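Local coordinates for coat protein (Leviviridae sp., PDB 6YFR) that forms the protein shell of a single-stranded RNA bacteriophage, many copies assembling into a virus-like particle, at residues S46-I52 / F77-Q83; L15-N21 / P33-E39. All blocks are in the same frame, centred on the assembly; numbering follows the deposited sequence.

Contact 1: S46-I52 / F77-Q83; sequences SNIMSKI and FSLTLLQ
Phe77 presents an edge of its ring to Ile52: the backbone N of Ile52 lies near the ring plane, and CG1 of Ile52 is 4.1 Å from CD2 of Phe77. CG is anti to the backbone N (chi1 163°), beside the carbonyl carbon, on the face that also carries Ile52 and Ser50, and Ser50 O approaches CE2 obliquely. At the other end, Gln83 bends its chain, and Ile48 CG1 and CD1 lie over one face of its amide, CD1 3.5 Å from Gln83 CD, a van der Waals contact.

Between these ends, strands 47-52 and 77-82 form an antiparallel ladder, their directions 152° apart. Ile48-Leu81, Ser50-Leu79 and Ile52-Phe77 are hydrogen-bonded pairs, each making two backbone bonds; Ile48 N to Leu81 O, at 2.9 Å and 171°, is nearly straight, whereas Leu79 N to Ser50 O and Phe77 N to Ile52 O are more bent. Gln83 N adds a 2.8 Å bond to Ser46 O beyond the last pair.

The face bearing Met49, Lys51, Ser78 and Thr80 points toward the particle centre, as the RNA-facing sheet surface does in related phages. There Met49 lies beside Thr80, SD 3.5 Å from Thr80 CG2, and its bent chain sets CE 3.6 Å from Ser78 CB. Lys51 meets Ser78 through its CG before extending inward.

The opposite face is helix-covered. Phe77 touches Leu98 and Met101 of helix 90-107 of its own chain, whereas Ile52 meets Met101 of the second subunit and Leu81 meets Ile112 of the second subunit. Strand 34-41 adjoins strand 47-59, and Phe77, Ser78 and Leu79 continue the sheet by antiparallel pairing with the second subunit.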
loop_
_atom_site.group_PDB
_atom_site.type_symbol
_atom_site.label_atom_id
_atom_site.label_comp_id
_atom_site.label_asym_id
_atom_site.label_seq_id
_atom_site.Cartn_x
_atom_site.Cartn_y
_atom_site.Cartn_z
ATOM N N SER A 46 11.548 64.414 2.299
ATOM C CA SER A 46 10.579 65.465 2.024
ATOM C C SER A 46 10.447 66.443 3.182
ATOM O O SER A 46 10.274 67.644 2.951
ATOM C CB SER A 46 9.213 64.855 1.697
ATOM O OG SER A 46 8.775 63.984 2.725
ATOM N N ASN A 47 10.545 65.961 4.420
ATOM C CA ASN A 47 10.392 66.803 5.596
ATOM C C ASN A 47 11.634 66.718 6.468
ATOM O O ASN A 47 12.306 65.686 6.522
ATOM C CB ASN A 47 9.173 66.392 6.441
ATOM C CG ASN A 47 7.858 66.651 5.740
ATOM O OD1 ASN A 47 7.781 67.449 4.808
ATOM N ND2 ASN A 47 6.806 65.980 6.197
ATOM N N ILE A 48 11.928 67.816 7.159
ATOM C CA ILE A 48 12.794 67.792 8.331
ATOM C C ILE A 48 11.906 67.999 9.547
ATOM O O ILE A 48 11.132 68.960 9.605
ATOM C CB ILE A 48 13.903 68.852 8.271
ATOM C CG1 ILE A 48 14.930 68.479 7.204
ATOM C CG2 ILE A 48 14.600 68.962 9.616
ATOM C CD1 ILE A 48 16.116 69.417 7.154
ATOM N N MET A 49 11.997 67.084 10.501
ATOM C CA MET A 49 11.255 67.182 11.747
ATOM C C MET A 49 12.123 67.890 12.777
ATOM O O MET A 49 13.246 67.445 13.062
ATOM C CB MET A 49 10.843 65.798 12.245
ATOM C CG MET A 49 9.855 65.082 11.340
ATOM S SD MET A 49 8.255 65.908 11.301
ATOM C CE MET A 49 7.802 65.830 13.032
ATOM N N SER A 50 11.614 69.006 13.307
ATOM C CA SER A 50 12.210 69.696 14.442
ATOM C C SER A 50 11.408 69.332 15.684
ATOM O O SER A 50 10.205 69.602 15.742
ATOM C CB SER A 50 12.208 71.212 14.236
ATOM O OG SER A 50 12.981 71.590 13.111
ATOM N N LYS A 51 12.065 68.722 16.667
ATOM C CA LYS A 51 11.389 68.243 17.862
ATOM C C LYS A 51 12.056 68.789 19.118
ATOM O O LYS A 51 13.280 68.946 19.177
ATOM C CB LYS A 51 11.383 66.709 17.919
ATOM C CG LYS A 51 10.608 66.031 16.799
ATOM C CD LYS A 51 10.695 64.514 16.932
ATOM C CE LYS A 51 9.953 63.814 15.805
ATOM N NZ LYS A 51 10.048 62.332 15.908
ATOM N N ILE A 52 11.231 69.071 20.123
ATOM C CA ILE A 52 11.689 69.368 21.476
ATOM C C ILE A 52 10.957 68.433 22.428
ATOM O O ILE A 52 9.739 68.256 22.318
ATOM C CB ILE A 52 11.446 70.838 21.871
ATOM C CG1 ILE A 52 12.081 71.798 20.865
ATOM C CG2 ILE A 52 11.993 71.114 23.266
ATOM C CD1 ILE A 52 13.556 72.016 21.086
ATOM N N PHE A 77 7.014 68.296 21.392
ATOM C CA PHE A 77 6.716 69.274 20.357
ATOM C C PHE A 77 7.416 68.849 19.076
ATOM O O PHE A 77 8.584 68.448 19.105
ATOM C CB PHE A 77 7.178 70.679 20.772
ATOM C CG PHE A 77 7.291 71.663 19.630
ATOM C CD1 PHE A 77 6.250 72.529 19.342
ATOM C CD2 PHE A 77 8.451 71.744 18.869
ATOM C CE1 PHE A 77 6.355 73.444 18.303
ATOM C CE2 PHE A 77 8.559 72.651 17.827
ATOM C CZ PHE A 77 7.510 73.503 17.543
ATOM N N SER A 78 6.709 68.965 17.957
ATOM C CA SER A 78 7.274 68.653 16.652
ATOM C C SER A 78 6.761 69.650 15.623
ATOM O O SER A 78 5.642 70.155 15.731
ATOM C CB SER A 78 6.925 67.230 16.205
ATOM O OG SER A 78 5.572 67.147 15.793
ATOM N N LEU A 79 7.594 69.919 14.619
ATOM C CA LEU A 79 7.255 70.830 13.531
ATOM C C LEU A 79 7.857 70.299 12.239
ATOM O O LEU A 79 9.018 69.872 12.221
ATOM C CB LEU A 79 7.764 72.249 13.809
ATOM C CG LEU A 79 7.592 73.291 12.703
ATOM C CD1 LEU A 79 6.121 73.536 12.404
ATOM C CD2 LEU A 79 8.288 74.590 13.088
ATOM N N THR A 80 7.063 70.322 11.165
ATOM C CA THR A 80 7.506 69.827 9.864
ATOM C C THR A 80 8.019 70.980 9.005
ATOM O O THR A 80 7.279 71.932 8.725
ATOM C CB THR A 80 6.371 69.109 9.137
ATOM O OG1 THR A 80 5.375 70.064 8.755
ATOM C CG2 THR A 80 5.738 68.060 10.039
ATOM N N LEU A 81 9.276 70.881 8.571
ATOM C CA LEU A 81 9.881 71.823 7.637
ATOM C C LEU A 81 9.926 71.155 6.267
ATOM O O LEU A 81 10.711 70.224 6.053
ATOM C CB LEU A 81 11.283 72.215 8.098
ATOM C CG LEU A 81 11.439 72.637 9.558
ATOM C CD1 LEU A 81 12.871 73.070 9.837
ATOM C CD2 LEU A 81 10.462 73.746 9.894
ATOM N N LEU A 82 9.076 71.616 5.353
ATOM C CA LEU A 82 9.042 71.055 4.008
ATOM C C LEU A 82 10.338 71.377 3.277
ATOM O O LEU A 82 10.791 72.525 3.274
ATOM C CB LEU A 82 7.846 71.609 3.237
ATOM C CG LEU A 82 6.476 71.415 3.885
ATOM C CD1 LEU A 82 5.412 72.206 3.134
ATOM C CD2 LEU A 82 6.122 69.945 3.929
ATOM N N GLN A 83 10.932 70.361 2.648
ATOM C CA GLN A 83 12.235 70.500 2.014
ATOM C C GLN A 83 12.189 70.479 0.492
ATOM O O GLN A 83 13.186 70.841 -0.143
ATOM C CB GLN A 83 13.181 69.388 2.495
ATOM C CG GLN A 83 13.445 69.406 3.985
ATOM C CD GLN A 83 14.238 70.619 4.414
ATOM O OE1 GLN A 83 13.767 71.432 5.210
ATOM N NE2 GLN A 83 15.453 70.747 3.893
#

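Contact 2: L15-N21 / P33-E39; sequences LGKSTWN and PQVVQTE
Trp20 lies against Val35 and Gln37 in the beta hairpin of strands 16-22 and 34-41, the second and third strands of the five-stranded antiparallel sheet of the phage coat-protein fold. Its side chain can be traced outward. CB keeps only a loose contact with Val35 O; chi1 -61° sets CG beside the backbone N, leaning back along the strand toward the level of Gln37, and the turn about CB-CG brings the six-membered ring's edge to the partner strand. CE3 then meets Val35 O edge-on, in the ring plane, while that oxygen also accepts the Trp20 backbone N at 2.8 Å. Farther out, CZ3 is 3.8 Å from Gln37 CB, and CH2 is 3.7 Å from Gln37 OE1, with indole and amide planes only 9° apart: the two flat groups lie side by side rather than stacked. Ser18 OG sits 3.4 Å above one indole face, toward its rim. Phe104 of the second subunit makes an edge-to-face contact with the indole.

Several bonds fix the rotation of the Gln37 amide. NE2 donates to the anti lone pair of Glu39 OE2 at 3.1 Å, almost within the amide plane, and also pairs with Ser111 OG of the second subunit, where Arg108 NE bonds OE1.

Paired backbone bonds at Gly16-Glu39, Ser18-Gln37 and Trp20-Val35 set the register. The backbone angles of Gly16 would press any CB into the carbonyl oxygen of Leu15, which by itself calls for glycine.

On the other face, Lys17 runs alongside Thr38, and Thr19 CG2 packs 3.7 Å from Val36 CG2. At the hairpin's loop end, Gln34 NE2 reaches Asn21 OD1 at 3.3 Å in a bond bent to 140°.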
loop_
_atom_site.group_PDB
_atom_site.type_symbol
_atom_site.label_atom_id
_atom_site.label_comp_id
_atom_site.label_asym_id
_atom_site.label_seq_id
_atom_site.Cartn_x
_atom_site.Cartn_y
_atom_site.Cartn_z
ATOM N N LEU A 15 21.832 68.038 11.765
ATOM C CA LEU A 15 20.885 66.992 12.111
ATOM C C LEU A 15 21.411 66.178 13.285
ATOM O O LEU A 15 22.621 66.099 13.519
ATOM C CB LEU A 15 20.625 66.080 10.915
ATOM C CG LEU A 15 20.186 66.817 9.652
ATOM C CD1 LEU A 15 20.160 65.856 8.482
ATOM C CD2 LEU A 15 18.826 67.459 9.861
ATOM N N GLY A 16 20.488 65.577 14.029
ATOM C CA GLY A 16 20.858 64.784 15.182
ATOM C C GLY A 16 20.127 65.195 16.442
ATOM O O GLY A 16 18.967 65.620 16.384
ATOM N N LYS A 17 20.811 65.097 17.584
ATOM C CA LYS A 17 20.230 65.380 18.889
ATOM C C LYS A 17 21.150 66.284 19.693
ATOM O O LYS A 17 22.377 66.181 19.601
ATOM C CB LYS A 17 19.972 64.093 19.694
ATOM C CG LYS A 17 18.820 63.237 19.191
ATOM C CD LYS A 17 18.436 62.172 20.217
ATOM C CE LYS A 17 19.609 61.258 20.551
ATOM N NZ LYS A 17 19.222 60.153 21.476
ATOM N N SER A 18 20.544 67.163 20.485
ATOM C CA SER A 18 21.237 67.966 21.480
ATOM C C SER A 18 20.459 67.853 22.783
ATOM O O SER A 18 19.225 67.824 22.766
ATOM C CB SER A 18 21.349 69.428 21.036
ATOM O OG SER A 18 21.739 70.264 22.111
ATOM N N THR A 19 21.167 67.764 23.912
ATOM C CA THR A 19 20.501 67.555 25.194
ATOM C C THR A 19 20.993 68.544 26.241
ATOM O O THR A 19 22.191 68.827 26.338
ATOM C CB THR A 19 20.703 66.122 25.720
ATOM O OG1 THR A 19 22.089 65.898 25.997
ATOM C CG2 THR A 19 20.216 65.095 24.707
ATOM N N TRP A 20 20.044 69.059 27.017
ATOM C CA TRP A 20 20.290 69.859 28.206
ATOM C C TRP A 20 19.829 69.082 29.431
ATOM O O TRP A 20 18.807 68.386 29.386
ATOM C CB TRP A 20 19.533 71.188 28.156
ATOM C CG TRP A 20 19.901 72.088 27.028
ATOM C CD1 TRP A 20 20.679 73.206 27.096
ATOM C CD2 TRP A 20 19.492 71.966 25.661
ATOM N NE1 TRP A 20 20.787 73.785 25.856
ATOM C CE2 TRP A 20 20.067 73.044 24.957
ATOM C CE3 TRP A 20 18.703 71.049 24.963
ATOM C CZ2 TRP A 20 19.876 73.228 23.592
ATOM C CZ3 TRP A 20 18.514 71.237 23.604
ATOM C CH2 TRP A 20 19.098 72.317 22.934
ATOM N N ASN A 21 20.574 69.211 30.522
ATOM C CA ASN A 21 20.189 68.635 31.802
ATOM C C ASN A 21 19.632 69.723 32.710
ATOM O O ASN A 21 20.132 70.855 32.723
ATOM C CB ASN A 21 21.375 67.951 32.490
ATOM C CG ASN A 21 21.746 66.629 31.849
ATOM O OD1 ASN A 21 21.033 66.118 30.986
ATOM N ND2 ASN A 21 22.868 66.061 32.281
ATOM N N PRO A 33 16.240 65.160 35.010
ATOM C CA PRO A 33 15.331 65.638 33.960
ATOM C C PRO A 33 16.109 66.204 32.785
ATOM O O PRO A 33 17.132 66.869 32.958
ATOM C CB PRO A 33 14.511 66.722 34.668
ATOM C CG PRO A 33 14.609 66.390 36.120
ATOM C CD PRO A 33 15.968 65.788 36.312
ATOM N N GLN A 34 15.612 65.936 31.577
ATOM C CA GLN A 34 16.325 66.296 30.362
ATOM C C GLN A 34 15.422 67.039 29.389
ATOM O O GLN A 34 14.198 66.858 29.376
ATOM C CB GLN A 34 16.898 65.059 29.662
ATOM C CG GLN A 34 18.144 64.494 30.311
ATOM C CD GLN A 34 18.828 63.467 29.434
ATOM O OE1 GLN A 34 18.195 62.846 28.579
ATOM N NE2 GLN A 34 20.129 63.289 29.633
ATOM N N VAL A 35 16.052 67.879 28.569
ATOM C CA VAL A 35 15.419 68.498 27.410
ATOM C C VAL A 35 16.236 68.115 26.182
ATOM O O VAL A 35 17.453 68.319 26.153
ATOM C CB VAL A 35 15.331 70.028 27.547
ATOM C CG1 VAL A 35 14.522 70.611 26.399
ATOM C CG2 VAL A 35 14.721 70.414 28.885
ATOM N N VAL A 36 15.573 67.562 25.174
ATOM C CA VAL A 36 16.236 67.039 23.987
ATOM C C VAL A 36 15.658 67.740 22.767
ATOM O O VAL A 36 14.439 67.722 22.557
ATOM C CB VAL A 36 16.068 65.517 23.870
ATOM C CG1 VAL A 36 16.813 64.990 22.655
ATOM C CG2 VAL A 36 16.548 64.832 25.139
ATOM N N GLN A 37 16.523 68.355 21.967
ATOM C CA GLN A 37 16.140 68.879 20.663
ATOM C C GLN A 37 16.649 67.941 19.578
ATOM O O GLN A 37 17.820 67.546 19.587
ATOM C CB GLN A 37 16.686 70.288 20.427
ATOM C CG GLN A 37 16.321 70.833 19.054
ATOM C CD GLN A 37 16.989 72.155 18.729
ATOM O OE1 GLN A 37 17.683 72.742 19.562
ATOM N NE2 GLN A 37 16.782 72.632 17.504
ATOM N N THR A 38 15.772 67.596 18.644
ATOM C CA THR A 38 16.065 66.652 17.574
ATOM C C THR A 38 15.792 67.317 16.234
ATOM O O THR A 38 14.774 67.997 16.074
ATOM C CB THR A 38 15.217 65.384 17.718
ATOM O OG1 THR A 38 15.644 64.653 18.873
ATOM C CG2 THR A 38 15.334 64.501 16.487
ATOM N N GLU A 39 16.703 67.140 15.282
ATOM C CA GLU A 39 16.492 67.587 13.907
ATOM C C GLU A 39 16.762 66.403 12.989
ATOM O O GLU A 39 17.919 66.017 12.793
ATOM C CB GLU A 39 17.390 68.776 13.561
ATOM C CG GLU A 39 17.156 70.003 14.426
ATOM C CD GLU A 39 15.768 70.597 14.255
ATOM O OE1 GLU A 39 15.124 70.340 13.216
ATOM O OE2 GLU A 39 15.322 71.329 15.164
#

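How the contacts relate
Contacts 1 and 2 belong to one sheet and follow in series along the chain, their centres about 15 Å apart. They join where strand 34-41 of contact 2 adjoins strand 47-59 of contact 1. The evidence is the shared sheet and Lys51 N, which lies 2.9 Å from Thr38 O, a probable backbone hydrogen bond. Ser50 OG and Glu39 OE1 make a second probable hydrogen bond, but their modelled separation of 2.5 Å is short and should not be leaned on. Both contacts meet the second subunit on their helix-covered side, and Ile112 O of the second subunit bonds Ser50 OG. This is consistent with the intertwined coat-protein dimer of RNA phages.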